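Local coordinates for glycosyl hydrolase family 62 protein (Coprinopsis cinerea, PDB 5B6T) that probably hydrolyses alpha-L-arabinofuranosyl side groups of arabinoxylan, releasing arabinose, at residues 259-269 with 284-293; 4-15 with 305-313. All coordinates share one frame; numbering follows the deposited sequence.

Contact 1: residues 259-269 with 284-293. With CA (calcium ion), chain D.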
loop_
_atom_site.group_PDB
_atom_site.type_symbol
_atom_site.label_atom_id
_atom_site.label_comp_id
_atom_site.label_asym_id
_atom_site.label_seq_id
_atom_site.Cartn_x
_atom_site.Cartn_y
_atom_site.Cartn_z
ATOM N N TRP A 259 -2.051 -1.154 21.057
ATOM C CA TRP A 259 -1.696 -2.538 20.730
ATOM C C TRP A 259 -0.478 -2.663 19.819
ATOM O O TRP A 259 0.068 -3.756 19.603
ATOM C CB TRP A 259 -2.913 -3.238 20.149
ATOM C CG TRP A 259 -3.348 -2.710 18.814
ATOM C CD1 TRP A 259 -4.212 -1.699 18.590
ATOM C CD2 TRP A 259 -2.969 -3.223 17.521
ATOM N NE1 TRP A 259 -4.379 -1.506 17.232
ATOM C CE2 TRP A 259 -3.642 -2.444 16.554
ATOM C CE3 TRP A 259 -2.128 -4.259 17.092
ATOM C CZ2 TRP A 259 -3.505 -2.668 15.176
ATOM C CZ3 TRP A 259 -2.022 -4.500 15.713
ATOM C CH2 TRP A 259 -2.692 -3.696 14.783
ATOM N N THR A 260 -0.044 -1.535 19.273
ATOM C CA THR A 260 1.101 -1.508 18.387
ATOM C C THR A 260 1.868 -0.217 18.618
ATOM O O THR A 260 1.266 0.823 18.890
ATOM C CB THR A 260 0.647 -1.629 16.907
ATOM O OG1 THR A 260 1.801 -1.636 16.058
ATOM C CG2 THR A 260 -0.295 -0.492 16.506
ATOM N N ARG A 261 3.193 -0.290 18.485
ATOM C CA ARG A 261 4.075 0.877 18.403
ATOM C C ARG A 261 4.559 1.157 16.986
ATOM O O ARG A 261 5.271 2.131 16.771
ATOM C CB ARG A 261 5.304 0.675 19.304
ATOM C CG ARG A 261 4.965 0.611 20.790
ATOM C CD ARG A 261 6.254 0.596 21.614
ATOM N NE ARG A 261 6.036 -0.124 22.866
ATOM C CZ ARG A 261 6.973 -0.784 23.555
ATOM N NH1 ARG A 261 8.240 -0.820 23.147
ATOM N NH2 ARG A 261 6.628 -1.423 24.665
ATOM N N ASP A 262 4.200 0.262 16.061
ATOM C CA ASP A 262 4.566 0.354 14.661
ATOM C C ASP A 262 3.351 0.733 13.852
ATOM O O ASP A 262 2.271 0.131 14.034
ATOM C CB ASP A 262 5.072 -0.995 14.161
ATOM C CG ASP A 262 6.383 -1.399 14.788
ATOM O OD1 ASP A 262 7.440 -1.026 14.233
ATOM O OD2 ASP A 262 6.362 -2.112 15.843
ATOM N N ILE A 263 3.531 1.726 12.965
ATOM C CA ILE A 263 2.513 2.084 11.983
ATOM C C ILE A 263 3.148 1.791 10.639
ATOM O O ILE A 263 4.065 2.494 10.210
ATOM C CB ILE A 263 2.061 3.570 12.057
ATOM C CG1 ILE A 263 1.696 3.965 13.480
ATOM C CG2 ILE A 263 0.910 3.786 11.100
ATOM C CD1 ILE A 263 0.545 3.207 14.126
ATOM N N SER A 264 2.705 0.697 10.026
ATOM C CA SER A 264 3.387 0.145 8.866
ATOM C C SER A 264 2.422 -0.087 7.675
ATOM O O SER A 264 1.196 0.046 7.822
ATOM C CB SER A 264 4.157 -1.105 9.341
ATOM O OG SER A 264 4.861 -1.795 8.327
ATOM N N HIS A 265 3.030 -0.404 6.520
ATOM C CA HIS A 265 2.422 -0.594 5.202
ATOM C C HIS A 265 0.919 -0.569 5.150
ATOM O O HIS A 265 0.273 -1.522 5.546
ATOM C CB HIS A 265 2.936 -1.893 4.586
ATOM C CG HIS A 265 2.716 -1.965 3.116
ATOM N ND1 HIS A 265 3.638 -2.488 2.233
ATOM C CD2 HIS A 265 1.689 -1.508 2.364
ATOM C CE1 HIS A 265 3.170 -2.374 1.005
ATOM N NE2 HIS A 265 1.985 -1.793 1.055
ATOM N N GLY A 266 0.377 0.556 4.693
ATOM C CA GLY A 266 -1.052 0.762 4.650
ATOM C C GLY A 266 -1.561 1.455 3.395
ATOM O O GLY A 266 -0.866 1.560 2.368
ATOM N N GLU A 267 -2.813 1.929 3.477
ATOM C CA GLU A 267 -3.475 2.666 2.389
ATOM C C GLU A 267 -4.532 3.563 2.974
ATOM O O GLU A 267 -5.217 3.174 3.954
ATOM C CB GLU A 267 -4.141 1.735 1.358
ATOM C CG GLU A 267 -3.336 1.569 0.054
ATOM C CD GLU A 267 -4.059 0.823 -1.033
ATOM O OE1 GLU A 267 -5.292 0.979 -1.139
ATOM O OE2 GLU A 267 -3.395 0.052 -1.781
ATOM N N LEU A 268 -4.700 4.734 2.348
ATOM C CA LEU A 268 -5.773 5.644 2.718
ATOM C C LEU A 268 -7.089 5.203 2.078
ATOM O O LEU A 268 -7.127 4.659 0.960
ATOM C CB LEU A 268 -5.495 7.095 2.280
ATOM C CG LEU A 268 -4.487 7.925 3.099
ATOM C CD1 LEU A 268 -4.179 9.235 2.367
ATOM C CD2 LEU A 268 -5.026 8.241 4.494
ATOM N N ILE A 269 -8.178 5.449 2.776
ATOM C CA ILE A 269 -9.491 5.290 2.154
ATOM C C ILE A 269 -9.644 6.367 1.074
ATOM O O ILE A 269 -9.406 7.571 1.327
ATOM C CB ILE A 269 -10.627 5.376 3.191
ATOM C CG1 ILE A 269 -10.572 4.258 4.254
ATOM C CG2 ILE A 269 -11.973 5.376 2.510
ATOM C CD1 ILE A 269 -10.161 2.891 3.813
ATOM N N LEU A 284 -9.475 11.880 6.871
ATOM C CA LEU A 284 -8.582 10.817 6.382
ATOM C C LEU A 284 -8.731 9.571 7.269
ATOM O O LEU A 284 -8.918 9.672 8.464
ATOM C CB LEU A 284 -7.108 11.267 6.350
ATOM C CG LEU A 284 -6.667 12.039 5.096
ATOM C CD1 LEU A 284 -7.359 13.376 4.946
ATOM C CD2 LEU A 284 -5.146 12.228 5.098
ATOM N N ARG A 285 -8.640 8.406 6.629
ATOM C CA ARG A 285 -8.655 7.120 7.308
ATOM C C ARG A 285 -7.565 6.269 6.676
ATOM O O ARG A 285 -7.486 6.195 5.447
ATOM C CB ARG A 285 -10.013 6.430 7.148
ATOM C CG ARG A 285 -11.183 7.139 7.825
ATOM C CD ARG A 285 -12.490 6.414 7.522
ATOM N NE ARG A 285 -13.078 6.838 6.266
ATOM C CZ ARG A 285 -14.096 6.229 5.639
ATOM N NH1 ARG A 285 -14.641 5.094 6.116
ATOM N NH2 ARG A 285 -14.547 6.754 4.503
ATOM N N TYR A 286 -6.739 5.651 7.509
ATOM C CA TYR A 286 -5.595 4.882 7.028
ATOM C C TYR A 286 -5.717 3.473 7.533
ATOM O O TYR A 286 -5.665 3.211 8.733
ATOM C CB TYR A 286 -4.235 5.498 7.459
ATOM C CG TYR A 286 -3.039 5.050 6.647
ATOM C CD1 TYR A 286 -2.937 5.366 5.307
ATOM C CD2 TYR A 286 -1.999 4.321 7.224
ATOM C CE1 TYR A 286 -1.839 4.953 4.567
ATOM C CE2 TYR A 286 -0.875 3.949 6.502
ATOM C CZ TYR A 286 -0.831 4.232 5.159
ATOM O OH TYR A 286 0.248 3.822 4.415
ATOM N N LEU A 287 -5.847 2.532 6.594
ATOM C CA LEU A 287 -5.877 1.104 6.910
ATOM C C LEU A 287 -4.423 0.643 6.894
ATOM O O LEU A 287 -3.741 0.825 5.891
ATOM C CB LEU A 287 -6.707 0.368 5.848
ATOM C CG LEU A 287 -6.874 -1.146 6.072
ATOM C CD1 LEU A 287 -7.635 -1.536 7.317
ATOM C CD2 LEU A 287 -7.556 -1.722 4.836
ATOM N N TYR A 288 -3.944 0.100 8.007
ATOM C CA TYR A 288 -2.506 -0.118 8.164
ATOM C C TYR A 288 -2.264 -1.464 8.832
ATOM O O TYR A 288 -3.205 -2.109 9.324
ATOM C CB TYR A 288 -1.916 1.024 8.975
ATOM C CG TYR A 288 -2.219 0.955 10.459
ATOM C CD1 TYR A 288 -3.454 1.370 10.981
ATOM C CD2 TYR A 288 -1.267 0.511 11.357
ATOM C CE1 TYR A 288 -3.732 1.304 12.330
ATOM C CE2 TYR A 288 -1.536 0.443 12.709
ATOM C CZ TYR A 288 -2.772 0.836 13.197
ATOM O OH TYR A 288 -3.018 0.812 14.563
ATOM N N GLN A 289 -1.004 -1.864 8.880
ATOM C CA GLN A 289 -0.598 -3.018 9.646
ATOM C C GLN A 289 0.208 -2.629 10.874
ATOM O O GLN A 289 1.103 -1.759 10.822
ATOM C CB GLN A 289 0.228 -4.016 8.809
ATOM C CG GLN A 289 1.535 -3.456 8.253
ATOM C CD GLN A 289 2.290 -4.414 7.367
ATOM O OE1 GLN A 289 1.720 -5.304 6.724
ATOM N NE2 GLN A 289 3.615 -4.214 7.305
ATOM N N GLY A 290 -0.120 -3.301 11.986
ATOM C CA GLY A 290 0.561 -3.138 13.260
ATOM C C GLY A 290 0.815 -4.488 13.870
ATOM O O GLY A 290 0.383 -5.517 13.345
ATOM N N LEU A 291 1.536 -4.503 14.988
ATOM C CA LEU A 291 1.803 -5.749 15.687
ATOM C C LEU A 291 2.173 -5.502 17.138
ATOM O O LEU A 291 2.510 -4.384 17.546
ATOM C CB LEU A 291 2.884 -6.575 14.991
ATOM C CG LEU A 291 4.348 -6.232 15.284
ATOM C CD1 LEU A 291 5.205 -7.239 14.583
ATOM C CD2 LEU A 291 4.739 -4.835 14.849
ATOM N N ASP A 292 2.082 -6.560 17.939
ATOM C CA ASP A 292 2.442 -6.463 19.349
ATOM C C ASP A 292 3.911 -6.007 19.481
ATOM O O ASP A 292 4.794 -6.564 18.845
ATOM C CB ASP A 292 2.224 -7.837 19.980
ATOM C CG ASP A 292 2.554 -7.907 21.467
ATOM O OD1 ASP A 292 3.344 -7.135 22.006
ATOM O OD2 ASP A 292 2.039 -8.847 22.085
ATOM N N PRO A 293 4.164 -4.959 20.279
ATOM C CA PRO A 293 5.547 -4.430 20.363
ATOM C C PRO A 293 6.549 -5.366 21.008
ATOM O O PRO A 293 7.749 -5.109 20.911
ATOM C CB PRO A 293 5.402 -3.167 21.206
ATOM C CG PRO A 293 4.136 -3.323 21.918
ATOM C CD PRO A 293 3.216 -4.164 21.068
HETATM CA CA CA D . 0.692 -1.209 -0.562
HETATM O O HOH W 1 4.579 -2.579 17.847
HETATM O O HOH W 2 1.323 0.808 -0.217
HETATM O O HOH W 3 -0.673 -0.777 -2.074
HETATM O O HOH W 4 -8.906 8.797 3.664
HETATM O O HOH W 5 2.166 -1.461 -1.980
HETATM O O HOH W 6 -0.791 -0.780 0.850
HETATM O O HOH W 7 0.021 -3.268 -0.730
#
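E267 and L287 form a hydrogen-bonded antiparallel pair in one blade of the five-bladed beta-propeller characteristic of family 62, with strands 266-268 and 285-290 running at 170° to each other. A beta bulge separates this pair from the S264-Q289 pair, since the register slips by one residue between them. Packing is close around Y286. Its CG stands anti to the backbone N (chi1 -161°), which lays the ring against the G266-E267 backbone, E267 N 3.3 Å above one face and offset toward the rim; CD2 of L268 reaches CD1 of Y286 at 3.6 Å. Y286 OH receives a weak bond from G266 N and also hydrogen-bonds OD1 of N198. A leucine here would probably uncover the G266-E267 backbone and leave N198 without its hydroxyl mate. The far end is looser and wetter: P293 CB rests over one guanidinium face of exposed R261, 3.5 Å from NE, while a water bridges R261 N, D262 OD2 and L291 O; D262 also bonds R221 N and R220. H265 NE2 binds calcium, whose other five ligands are waters. S264 OG, hydrogen-bonded to E213 OE2, also accepts from Q289 NE2 at 2.9 Å, lying 11° out of the amide plane.

Contact 2: residues 4-15 with 305-313; sequences SFRWSSSGPLIG and KLGLLTQTN
An antiparallel strand pair joins the two ends of the chain in one propeller blade: strand 7-9 lies beside strand 305-311, their axes 4.4 Å apart at closest approach. S8 and T310 form a hydrogen-bonded pair, flanked by the non-hydrogen-bonded pairs W7-Q311 and S9-L309. On the face bearing W7, S9 and L309, the leucine meets the indole by CH-pi contact: L309 CD1 is 4.0 Å from the centroid of the W7 five-membered ring and 15° off its normal. The other branch, CD2 of L309, packs against CB of S9 at 3.5 Å. W7 NE1 hydrogen-bonds F246 O, which should limit rotation of the indole.

Beyond the strand, N313 uses both ends of its amide. ND2 donates to S4 O at 2.9 Å, while OD1 accepts from R6 N at 3.1 Å and from Q311 NE2, two donors that arrive from opposite faces of the amide plane. At the other end, S10 OG sits between its backbone N and carbonyl carbon (chi1 72°), placed to accept from L308 N at 2.9 Å and donate to G11 O. Past this break in register, I14 and L306 form a separate bridge, where L306 O takes both L13 N, at 2.7 Å, and I14 N, the geometry of a classic beta bulge. Pairing of an N-terminal strand with the last strand of the chain is the Velcro-like closure found in many beta-propellers.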
loop_
_atom_site.group_PDB
_atom_site.type_symbol
_atom_site.label_atom_id
_atom_site.label_comp_id
_atom_site.label_asym_id
_atom_site.label_seq_id
_atom_site.Cartn_x
_atom_site.Cartn_y
_atom_site.Cartn_z
ATOM N N SER A 4 0.137 18.830 9.598
ATOM C CA SER A 4 0.388 17.929 10.721
ATOM C C SER A 4 -0.853 17.057 10.861
ATOM O O SER A 4 -1.923 17.400 10.352
ATOM C CB SER A 4 0.677 18.672 12.037
ATOM O OG SER A 4 -0.455 19.390 12.461
ATOM N N PHE A 5 -0.683 15.905 11.516
ATOM C CA PHE A 5 -1.739 14.910 11.635
ATOM C C PHE A 5 -1.879 14.367 13.030
ATOM O O PHE A 5 -0.921 14.220 13.756
ATOM C CB PHE A 5 -1.473 13.756 10.651
ATOM C CG PHE A 5 -1.474 14.209 9.243
ATOM C CD1 PHE A 5 -2.662 14.267 8.531
ATOM C CD2 PHE A 5 -0.323 14.743 8.667
ATOM C CE1 PHE A 5 -2.669 14.774 7.238
ATOM C CE2 PHE A 5 -0.346 15.247 7.389
ATOM C CZ PHE A 5 -1.517 15.250 6.679
ATOM N N ARG A 6 -3.122 14.070 13.396
ATOM C CA ARG A 6 -3.433 13.304 14.584
ATOM C C ARG A 6 -4.478 12.261 14.243
ATOM O O ARG A 6 -5.380 12.500 13.436
ATOM C CB ARG A 6 -3.912 14.206 15.727
ATOM C CG ARG A 6 -2.706 14.943 16.306
ATOM C CD ARG A 6 -2.972 15.562 17.658
ATOM N NE ARG A 6 -3.544 14.596 18.588
ATOM C CZ ARG A 6 -2.903 13.645 19.259
ATOM N NH1 ARG A 6 -1.594 13.457 19.174
ATOM N NH2 ARG A 6 -3.619 12.873 20.069
ATOM N N TRP A 7 -4.367 11.110 14.893
ATOM C CA TRP A 7 -5.213 9.951 14.567
ATOM C C TRP A 7 -5.735 9.287 15.823
ATOM O O TRP A 7 -5.114 9.345 16.905
ATOM C CB TRP A 7 -4.430 8.864 13.807
ATOM C CG TRP A 7 -3.651 9.339 12.641
ATOM C CD1 TRP A 7 -2.352 9.743 12.651
ATOM C CD2 TRP A 7 -4.109 9.453 11.284
ATOM N NE1 TRP A 7 -1.978 10.099 11.384
ATOM C CE2 TRP A 7 -3.033 9.933 10.527
ATOM C CE3 TRP A 7 -5.328 9.212 10.646
ATOM C CZ2 TRP A 7 -3.132 10.174 9.146
ATOM C CZ3 TRP A 7 -5.433 9.420 9.285
ATOM C CH2 TRP A 7 -4.328 9.904 8.540
ATOM N N SER A 8 -6.839 8.564 15.635
ATOM C CA SER A 8 -7.354 7.602 16.598
ATOM C C SER A 8 -7.390 6.232 15.927
ATOM O O SER A 8 -7.973 6.082 14.843
ATOM C CB SER A 8 -8.767 7.981 17.062
ATOM O OG SER A 8 -9.278 6.972 17.930
ATOM N N SER A 9 -6.759 5.253 16.564
ATOM C CA SER A 9 -6.678 3.909 16.030
ATOM C C SER A 9 -7.683 2.977 16.651
ATOM O O SER A 9 -7.895 2.976 17.874
ATOM C CB SER A 9 -5.297 3.302 16.240
ATOM O OG SER A 9 -5.230 1.997 15.637
ATOM N N SER A 10 -8.278 2.159 15.798
ATOM C CA SER A 10 -8.989 0.961 16.234
ATOM C C SER A 10 -8.048 -0.032 16.873
ATOM O O SER A 10 -6.830 0.118 16.809
ATOM C CB SER A 10 -9.634 0.282 15.031
ATOM O OG SER A 10 -8.649 -0.350 14.211
ATOM N N GLY A 11 -8.615 -1.074 17.459
ATOM C CA GLY A 11 -7.847 -2.251 17.772
ATOM C C GLY A 11 -7.532 -3.044 16.528
ATOM O O GLY A 11 -7.850 -2.602 15.412
ATOM N N PRO A 12 -6.892 -4.201 16.692
ATOM C CA PRO A 12 -6.643 -5.028 15.507
ATOM C C PRO A 12 -7.963 -5.528 14.968
ATOM O O PRO A 12 -8.771 -6.114 15.743
ATOM C CB PRO A 12 -5.789 -6.169 16.038
ATOM C CG PRO A 12 -5.954 -6.150 17.540
ATOM C CD PRO A 12 -6.378 -4.784 17.941
ATOM N N LEU A 13 -8.218 -5.314 13.676
ATOM C CA LEU A 13 -9.498 -5.657 13.083
ATOM C C LEU A 13 -9.426 -6.968 12.317
ATOM O O LEU A 13 -10.386 -7.757 12.335
ATOM C CB LEU A 13 -9.994 -4.565 12.147
ATOM C CG LEU A 13 -10.237 -3.187 12.793
ATOM C CD1 LEU A 13 -10.597 -2.168 11.737
ATOM C CD2 LEU A 13 -11.268 -3.215 13.911
ATOM N N ILE A 14 -8.325 -7.170 11.594
ATOM C CA ILE A 14 -8.185 -8.354 10.731
ATOM C C ILE A 14 -6.839 -9.038 11.003
ATOM O O ILE A 14 -5.791 -8.438 10.914
ATOM C CB ILE A 14 -8.257 -8.007 9.234
ATOM C CG1 ILE A 14 -9.625 -7.434 8.867
ATOM C CG2 ILE A 14 -7.974 -9.240 8.375
ATOM C CD1 ILE A 14 -9.661 -6.750 7.513
ATOM N N GLY A 15 -6.908 -10.328 11.351
ATOM C CA GLY A 15 -5.739 -11.158 11.440
ATOM C C GLY A 15 -5.965 -12.481 10.724
ATOM O O GLY A 15 -7.016 -12.706 10.117
ATOM N N LYS A 305 -1.270 -7.511 12.027
ATOM C CA LYS A 305 -2.738 -7.450 11.925
ATOM C C LYS A 305 -3.089 -6.079 11.376
ATOM O O LYS A 305 -2.307 -5.142 11.494
ATOM C CB LYS A 305 -3.395 -7.695 13.295
ATOM C CG LYS A 305 -2.956 -9.037 13.903
ATOM C CD LYS A 305 -3.516 -9.284 15.275
ATOM C CE LYS A 305 -2.720 -10.339 16.006
ATOM N NZ LYS A 305 -2.636 -11.668 15.316
ATOM N N LEU A 306 -4.263 -5.978 10.775
ATOM C CA LEU A 306 -4.721 -4.715 10.185
ATOM C C LEU A 306 -5.588 -3.958 11.184
ATOM O O LEU A 306 -6.478 -4.547 11.806
ATOM C CB LEU A 306 -5.528 -4.983 8.907
ATOM C CG LEU A 306 -4.867 -5.888 7.850
ATOM C CD1 LEU A 306 -5.701 -5.936 6.591
ATOM C CD2 LEU A 306 -3.437 -5.461 7.549
ATOM N N GLY A 307 -5.334 -2.667 11.287
ATOM C CA GLY A 307 -6.178 -1.716 12.002
ATOM C C GLY A 307 -6.489 -0.490 11.174
ATOM O O GLY A 307 -6.035 -0.360 10.013
ATOM N N LEU A 308 -7.291 0.409 11.744
ATOM C CA LEU A 308 -7.760 1.567 11.005
ATOM C C LEU A 308 -7.549 2.825 11.826
ATOM O O LEU A 308 -8.038 2.890 12.958
ATOM C CB LEU A 308 -9.243 1.435 10.711
ATOM C CG LEU A 308 -9.856 2.486 9.786
ATOM C CD1 LEU A 308 -9.255 2.408 8.392
ATOM C CD2 LEU A 308 -11.368 2.333 9.701
ATOM N N LEU A 309 -6.818 3.772 11.253
ATOM C CA LEU A 309 -6.649 5.094 11.842
ATOM C C LEU A 309 -7.734 6.009 11.299
ATOM O O LEU A 309 -7.960 6.028 10.118
ATOM C CB LEU A 309 -5.296 5.687 11.445
ATOM C CG LEU A 309 -4.023 4.927 11.747
ATOM C CD1 LEU A 309 -2.816 5.750 11.365
ATOM C CD2 LEU A 309 -3.936 4.549 13.212
ATOM N N THR A 310 -8.360 6.783 12.186
ATOM C CA THR A 310 -9.303 7.822 11.813
ATOM C C THR A 310 -8.730 9.179 12.224
ATOM O O THR A 310 -8.319 9.360 13.355
ATOM C CB THR A 310 -10.652 7.579 12.507
ATOM O OG1 THR A 310 -11.198 6.320 12.082
ATOM C CG2 THR A 310 -11.630 8.654 12.173
ATOM N N GLN A 311 -8.648 10.105 11.284
ATOM C CA GLN A 311 -8.035 11.392 11.581
ATOM C C GLN A 311 -8.886 12.165 12.599
ATOM O O GLN A 311 -10.113 12.243 12.440
ATOM C CB GLN A 311 -7.900 12.212 10.304
ATOM C CG GLN A 311 -7.267 13.576 10.487
ATOM C CD GLN A 311 -7.225 14.360 9.200
ATOM O OE1 GLN A 311 -8.014 14.136 8.296
ATOM N NE2 GLN A 311 -6.322 15.339 9.135
ATOM N N THR A 312 -8.215 12.721 13.613
ATOM C CA THR A 312 -8.874 13.529 14.638
ATOM C C THR A 312 -8.625 15.025 14.498
ATOM O O THR A 312 -9.245 15.801 15.242
ATOM C CB THR A 312 -8.476 13.068 16.054
ATOM O OG1 THR A 312 -7.069 13.222 16.215
ATOM C CG2 THR A 312 -8.865 11.630 16.257
ATOM N N ASN A 313 -7.730 15.451 13.599
ATOM C CA ASN A 313 -7.568 16.877 13.308
ATOM C C ASN A 313 -8.038 17.194 11.903
ATOM O O ASN A 313 -7.413 17.981 11.181
ATOM C CB ASN A 313 -6.118 17.336 13.503
ATOM C CG ASN A 313 -5.187 16.858 12.399
ATOM O OD1 ASN A 313 -5.300 15.711 11.906
ATOM N ND2 ASN A 313 -4.235 17.714 12.037
HETATM O O HOH W 8 -5.900 11.826 18.200
#

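Contacts 1 and 2 are neighbouring parts of one sheet, with centres about 6 Å apart, because strands 285-290 and 305-311 lie side by side. Backbone pairing joins them, as Y286 O lies 2.8 Å from L309 N, and so do side chains: Y288 OH is 2.7 Å from S9 OG, a probable hydrogen bond. Along the chain, contact 1 is nested within the loop that contact 2 closes. Only contact 1 reaches the calcium directly, through H265, whose side chain is also about 4 Å from a bound glycerol; the two probably mark the active-site pocket at the propeller centre. The L306 side chain of contact 2 remains about 10 Å from calcium and 13 Å from lead, against about 7 Å from Q289 to lead.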